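Local structure of nitroalkane oxidase (Podospora anserina, 3MKH) at residues A[62-67]-A[105-110]; A[269-274]-A[347-352]. The protein oxidises primary and secondary nitroalkanes to aldehydes or ketones with FAD, releasing nitrite and reducing oxygen to hydrogen peroxide. One frame throughout, in Å; residues are numbered along the deposited sequence.

Overall arrangement
The two contacts share no helix or loop and lie in different parts of the acyl-CoA dehydrogenase fold. Contact 1 fastens the loop between helices 48-56 and 75-88 to the end of helix 90-109 in the N-terminal domain; contact 2 joins helices 262-298 and 345-374 in the C-terminal domain. Contact 1 is partly buried and relies on an uncharged amide facing loop backbone, whereas contact 2 is buried and combines a salt bridge with close alanine packing. Their centres are about 16 Å apart, yet they touch: Leu108 CD1 packs 3.5 Å from Ala269 N, so helix 90-109 meets both the loop and helix 262-298 of the C-terminal domain.

Contact 1 of 2, residues A[62-67]-A[105-110]; sequences GQISPA and PINLAA
Gln63 O lies close to the plane of the Asn107 carboxamide, whereas Ser65 N stands over one face. As modelled, Asn107 OD1 lies 3.0 Å from Gln63 O and Asn107 ND2 3.0 Å from Ser65 N. Such a pairing of like with like suggests that the amide is turned over in the model; with the group turned back, both approaches may be hydrogen bonds. An asparagine suits this place because its amide could offer a donor to Gln63 O and an acceptor to the N-H of Ser65, the latter approached from above the plane. The first torsion (chi1 -75°) sets CG beside the backbone N of Asn107 and extends the amide from the helix toward the loop.

Carbon contacts flank the polar ones. Ser65 CB comes within 3.9 Å of Asn107 CG, and the Ile64 side chain crosses that of Asn107 at about a right angle, its CG2 touching the end of the amide. Within the loop, Ser65 OG takes a weak hydrogen bond from Ala67 N as the 3-10 turn starts. Gln63 directs its own side chain away from Asn107, NE2 bonding to Ile96 O.

Ile64, apolar and buried, also packs on Leu103 of helix 90-109 and on Phe121 and Leu122. Beyond Asn107, Pro105 and Ile106 rest against Cys186 of strand 184-191 and Leu256 of strand 255-257, so the helix end lies between the loop and the beta domain.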
loop_
_atom_site.group_PDB
_atom_site.type_symbol
_atom_site.label_atom_id
_atom_site.label_comp_id
_atom_site.label_asym_id
_atom_site.label_seq_id
_atom_site.Cartn_x
_atom_site.Cartn_y
_atom_site.Cartn_z
ATOM N N GLY A 62 -37.596 12.085 8.158
ATOM C CA GLY A 62 -36.944 11.100 7.318
ATOM C C GLY A 62 -35.966 10.190 8.040
ATOM O O GLY A 62 -35.533 9.180 7.491
ATOM N N GLN A 63 -35.630 10.533 9.280
ATOM C CA GLN A 63 -34.743 9.701 10.081
ATOM C C GLN A 63 -35.530 8.745 10.969
ATOM O O GLN A 63 -34.950 7.940 11.677
ATOM C CB GLN A 63 -33.839 10.584 10.957
ATOM C CG GLN A 63 -32.892 11.438 10.151
ATOM C CD GLN A 63 -32.169 12.467 10.996
ATOM O OE1 GLN A 63 -32.590 12.788 12.114
ATOM N NE2 GLN A 63 -31.075 12.994 10.463
ATOM N N ILE A 64 -36.854 8.855 10.949
ATOM C CA ILE A 64 -37.689 8.040 11.832
ATOM C C ILE A 64 -38.424 6.994 11.000
ATOM O O ILE A 64 -38.932 7.276 9.915
ATOM C CB ILE A 64 -38.666 8.916 12.657
ATOM C CG1 ILE A 64 -37.862 9.761 13.653
ATOM C CG2 ILE A 64 -39.689 8.063 13.419
ATOM C CD1 ILE A 64 -38.684 10.830 14.362
ATOM N N SER A 65 -38.461 5.769 11.492
ATOM C CA SER A 65 -39.032 4.698 10.694
ATOM C C SER A 65 -40.554 4.848 10.522
ATOM O O SER A 65 -41.236 5.368 11.399
ATOM C CB SER A 65 -38.672 3.359 11.327
ATOM O OG SER A 65 -39.799 2.812 11.953
ATOM N N PRO A 66 -41.092 4.400 9.377
ATOM C CA PRO A 66 -42.548 4.442 9.164
ATOM C C PRO A 66 -43.321 3.784 10.296
ATOM O O PRO A 66 -44.441 4.198 10.590
ATOM C CB PRO A 66 -42.734 3.638 7.878
ATOM C CG PRO A 66 -41.435 3.903 7.107
ATOM C CD PRO A 66 -40.368 3.891 8.198
ATOM N N ALA A 67 -42.718 2.787 10.940
ATOM C CA ALA A 67 -43.393 2.107 12.032
ATOM C C ALA A 67 -43.697 3.049 13.192
ATOM O O ALA A 67 -44.600 2.779 13.985
ATOM C CB ALA A 67 -42.584 0.885 12.498
ATOM N N PRO A 105 -31.647 3.778 17.831
ATOM C CA PRO A 105 -32.032 2.763 18.823
ATOM C C PRO A 105 -33.527 2.745 19.092
ATOM O O PRO A 105 -34.088 1.687 19.352
ATOM C CB PRO A 105 -31.269 3.195 20.083
ATOM C CG PRO A 105 -30.064 3.910 19.527
ATOM C CD PRO A 105 -30.617 4.692 18.361
ATOM N N ILE A 106 -34.160 3.908 19.013
ATOM C CA ILE A 106 -35.599 4.017 19.180
ATOM C C ILE A 106 -36.366 3.407 17.989
ATOM O O ILE A 106 -37.365 2.717 18.193
ATOM C CB ILE A 106 -36.021 5.466 19.461
ATOM C CG1 ILE A 106 -35.359 5.932 20.764
ATOM C CG2 ILE A 106 -37.530 5.564 19.618
ATOM C CD1 ILE A 106 -35.502 7.394 21.038
ATOM N N ASN A 107 -35.889 3.636 16.766
ATOM C CA ASN A 107 -36.432 2.942 15.596
ATOM C C ASN A 107 -36.325 1.436 15.789
ATOM O O ASN A 107 -37.223 0.683 15.396
ATOM C CB ASN A 107 -35.663 3.306 14.321
ATOM C CG ASN A 107 -36.001 4.684 13.802
ATOM O OD1 ASN A 107 -35.183 5.326 13.142
ATOM N ND2 ASN A 107 -37.201 5.146 14.091
ATOM N N LEU A 108 -35.218 0.991 16.386
ATOM C CA LEU A 108 -34.961 -0.446 16.529
ATOM C C LEU A 108 -35.741 -1.119 17.671
ATOM O O LEU A 108 -36.095 -2.288 17.560
ATOM C CB LEU A 108 -33.463 -0.739 16.680
ATOM C CG LEU A 108 -32.549 -0.371 15.500
ATOM C CD1 LEU A 108 -31.091 -0.535 15.885
ATOM C CD2 LEU A 108 -32.872 -1.203 14.265
ATOM N N ALA A 109 -36.026 -0.394 18.749
ATOM C CA ALA A 109 -36.461 -1.072 19.978
ATOM C C ALA A 109 -37.606 -0.412 20.744
ATOM O O ALA A 109 -37.998 -0.894 21.801
ATOM C CB ALA A 109 -35.263 -1.277 20.914
ATOM N N ALA A 110 -38.127 0.690 20.231
ATOM C CA ALA A 110 -39.149 1.428 20.953
ATOM C C ALA A 110 -40.292 0.501 21.364
ATOM O O ALA A 110 -40.648 -0.417 20.626
ATOM C CB ALA A 110 -39.684 2.560 20.099
#

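Contact 2 of 2, residues A[269-274]-A[347-352]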
loop_
_atom_site.group_PDB
_atom_site.type_symbol
_atom_site.label_atom_id
_atom_site.label_comp_id
_atom_site.label_asym_id
_atom_site.label_seq_id
_atom_site.Cartn_x
_atom_site.Cartn_y
_atom_site.Cartn_z
ATOM N N ALA A 269 -27.589 -0.311 15.722
ATOM C CA ALA A 269 -27.531 1.066 15.262
ATOM C C ALA A 269 -26.217 1.290 14.497
ATOM O O ALA A 269 -26.214 1.898 13.424
ATOM C CB ALA A 269 -27.645 2.024 16.440
ATOM N N PHE A 270 -25.111 0.766 15.027
ATOM C CA PHE A 270 -23.814 0.964 14.385
ATOM C C PHE A 270 -23.637 0.159 13.099
ATOM O O PHE A 270 -22.758 0.473 12.298
ATOM C CB PHE A 270 -22.653 0.687 15.340
ATOM C CG PHE A 270 -22.532 1.689 16.463
ATOM C CD1 PHE A 270 -22.387 3.041 16.197
ATOM C CD2 PHE A 270 -22.533 1.269 17.778
ATOM C CE1 PHE A 270 -22.265 3.963 17.234
ATOM C CE2 PHE A 270 -22.411 2.178 18.820
ATOM C CZ PHE A 270 -22.281 3.527 18.550
ATOM N N ASP A 271 -24.453 -0.878 12.897
ATOM C CA ASP A 271 -24.436 -1.590 11.608
ATOM C C ASP A 271 -25.031 -0.730 10.475
ATOM O O ASP A 271 -24.493 -0.686 9.371
ATOM C CB ASP A 271 -25.203 -2.910 11.690
ATOM C CG ASP A 271 -24.474 -3.972 12.505
ATOM O OD1 ASP A 271 -23.248 -3.847 12.735
ATOM O OD2 ASP A 271 -25.144 -4.942 12.916
ATOM N N GLY A 272 -26.144 -0.057 10.757
ATOM C CA GLY A 272 -26.731 0.875 9.813
ATOM C C GLY A 272 -25.808 2.063 9.561
ATOM O O GLY A 272 -25.610 2.495 8.419
ATOM N N SER A 273 -25.235 2.596 10.629
ATOM C CA SER A 273 -24.382 3.776 10.506
ATOM C C SER A 273 -23.122 3.458 9.692
ATOM O O SER A 273 -22.593 4.323 8.987
ATOM C CB SER A 273 -24.004 4.331 11.881
ATOM O OG SER A 273 -23.155 3.427 12.572
ATOM N N ALA A 274 -22.651 2.215 9.799
ATOM C CA ALA A 274 -21.479 1.752 9.043
ATOM C C ALA A 274 -21.676 1.935 7.530
ATOM O O ALA A 274 -20.752 2.326 6.808
ATOM C CB ALA A 274 -21.182 0.276 9.371
ATOM N N ALA A 347 -24.597 -12.342 7.866
ATOM C CA ALA A 347 -24.036 -12.151 6.526
ATOM C C ALA A 347 -24.224 -10.722 6.025
ATOM O O ALA A 347 -23.326 -10.145 5.399
ATOM C CB ALA A 347 -24.642 -13.130 5.544
ATOM N N ARG A 348 -25.397 -10.154 6.283
ATOM C CA ARG A 348 -25.691 -8.800 5.814
ATOM C C ARG A 348 -24.777 -7.811 6.517
ATOM O O ARG A 348 -24.220 -6.882 5.918
ATOM C CB ARG A 348 -27.140 -8.464 6.132
ATOM C CG ARG A 348 -28.152 -9.370 5.423
ATOM C CD ARG A 348 -29.564 -9.064 5.923
ATOM N NE ARG A 348 -30.568 -9.946 5.349
ATOM C CZ ARG A 348 -31.836 -9.591 5.157
ATOM N NH1 ARG A 348 -32.235 -8.365 5.487
ATOM N NH2 ARG A 348 -32.706 -10.453 4.627
ATOM N N ARG A 349 -24.660 -8.036 7.811
ATOM C CA ARG A 349 -23.863 -7.240 8.716
ATOM C C ARG A 349 -22.414 -7.149 8.255
ATOM O O ARG A 349 -21.789 -6.089 8.335
ATOM C CB ARG A 349 -23.935 -7.937 10.067
ATOM C CG ARG A 349 -23.083 -7.375 11.106
ATOM C CD ARG A 349 -23.720 -7.632 12.438
ATOM N NE ARG A 349 -23.073 -6.737 13.361
ATOM C CZ ARG A 349 -22.080 -7.100 14.144
ATOM N NH1 ARG A 349 -21.664 -8.363 14.139
ATOM N NH2 ARG A 349 -21.529 -6.204 14.946
ATOM N N GLU A 350 -21.871 -8.269 7.785
ATOM C CA GLU A 350 -20.494 -8.280 7.296
ATOM C C GLU A 350 -20.252 -7.261 6.179
ATOM O O GLU A 350 -19.182 -6.648 6.112
ATOM C CB GLU A 350 -20.074 -9.680 6.801
ATOM C CG GLU A 350 -18.552 -9.785 6.613
ATOM C CD GLU A 350 -18.107 -10.989 5.778
ATOM O OE1 GLU A 350 -18.803 -11.337 4.801
ATOM O OE2 GLU A 350 -17.040 -11.574 6.092
ATOM N N LEU A 351 -21.236 -7.092 5.295
ATOM C CA LEU A 351 -21.095 -6.137 4.196
ATOM C C LEU A 351 -21.139 -4.690 4.686
ATOM O O LEU A 351 -20.425 -3.843 4.160
ATOM C CB LEU A 351 -22.168 -6.363 3.128
ATOM C CG LEU A 351 -22.087 -7.701 2.374
ATOM C CD1 LEU A 351 -23.099 -7.725 1.222
ATOM C CD2 LEU A 351 -20.679 -7.973 1.863
ATOM N N ALA A 352 -21.985 -4.405 5.674
ATOM C CA ALA A 352 -22.026 -3.062 6.250
ATOM C C ALA A 352 -20.662 -2.711 6.837
ATOM O O ALA A 352 -20.121 -1.663 6.541
ATOM C CB ALA A 352 -23.108 -2.956 7.323
#
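Asp271 and Arg349 form a salt bridge between helices 262-298 and 345-374. Both carboxylate oxygens share one N-H: Asp271 OD2 lies 2.8 Å from Arg349 NE, and Asp271 OD1 lies 3.0 Å from Arg349 NE in a weak bond. NE approaches OD2 on its syn side, 20° out of the carboxylate plane, while the carboxylate sits at the guanidinium edge with the two planes 51° apart. This is therefore a forked bond to one nitrogen, not the flat two-nitrogen pairing of a side-on bridge. The Arg349 chain runs extended from CG to NE, a length that lets a residue on the flank of its helix meet the shorter aspartate.

Further hydrogen bonds hold both groups. Asp271 OD2 is also bonded to Tyr345 OH, and Arg349 NH2 to His409 ND1 of helix 402-415, so the buried carboxylate and the partly exposed guanidinium each have a second polar partner.

One turn along each helix, alanine methyls pack against backbone: Ala352 CB lies 3.4 Å from Asp271 O and Ala274 CB 3.6 Å from Ala352 O. The apolar pair proper is the two methyls, Ala274 CB and Ala352 CB, 4.3 Å apart. Such small side chains suit the approach, for the axes of segments 269-274 and 347-352 come within 9.0 Å and cross at 49°.

The side chain of Ala274 is about 5 Å from that of Asp399, the probable proton acceptor, and neighbouring Ser273 OG is hydrogen-bonded to Asp399 OD1, so the contact adjoins the active site. The arrangement belongs to the C-terminal helical bundle characteristic of the acyl-CoA dehydrogenase fold.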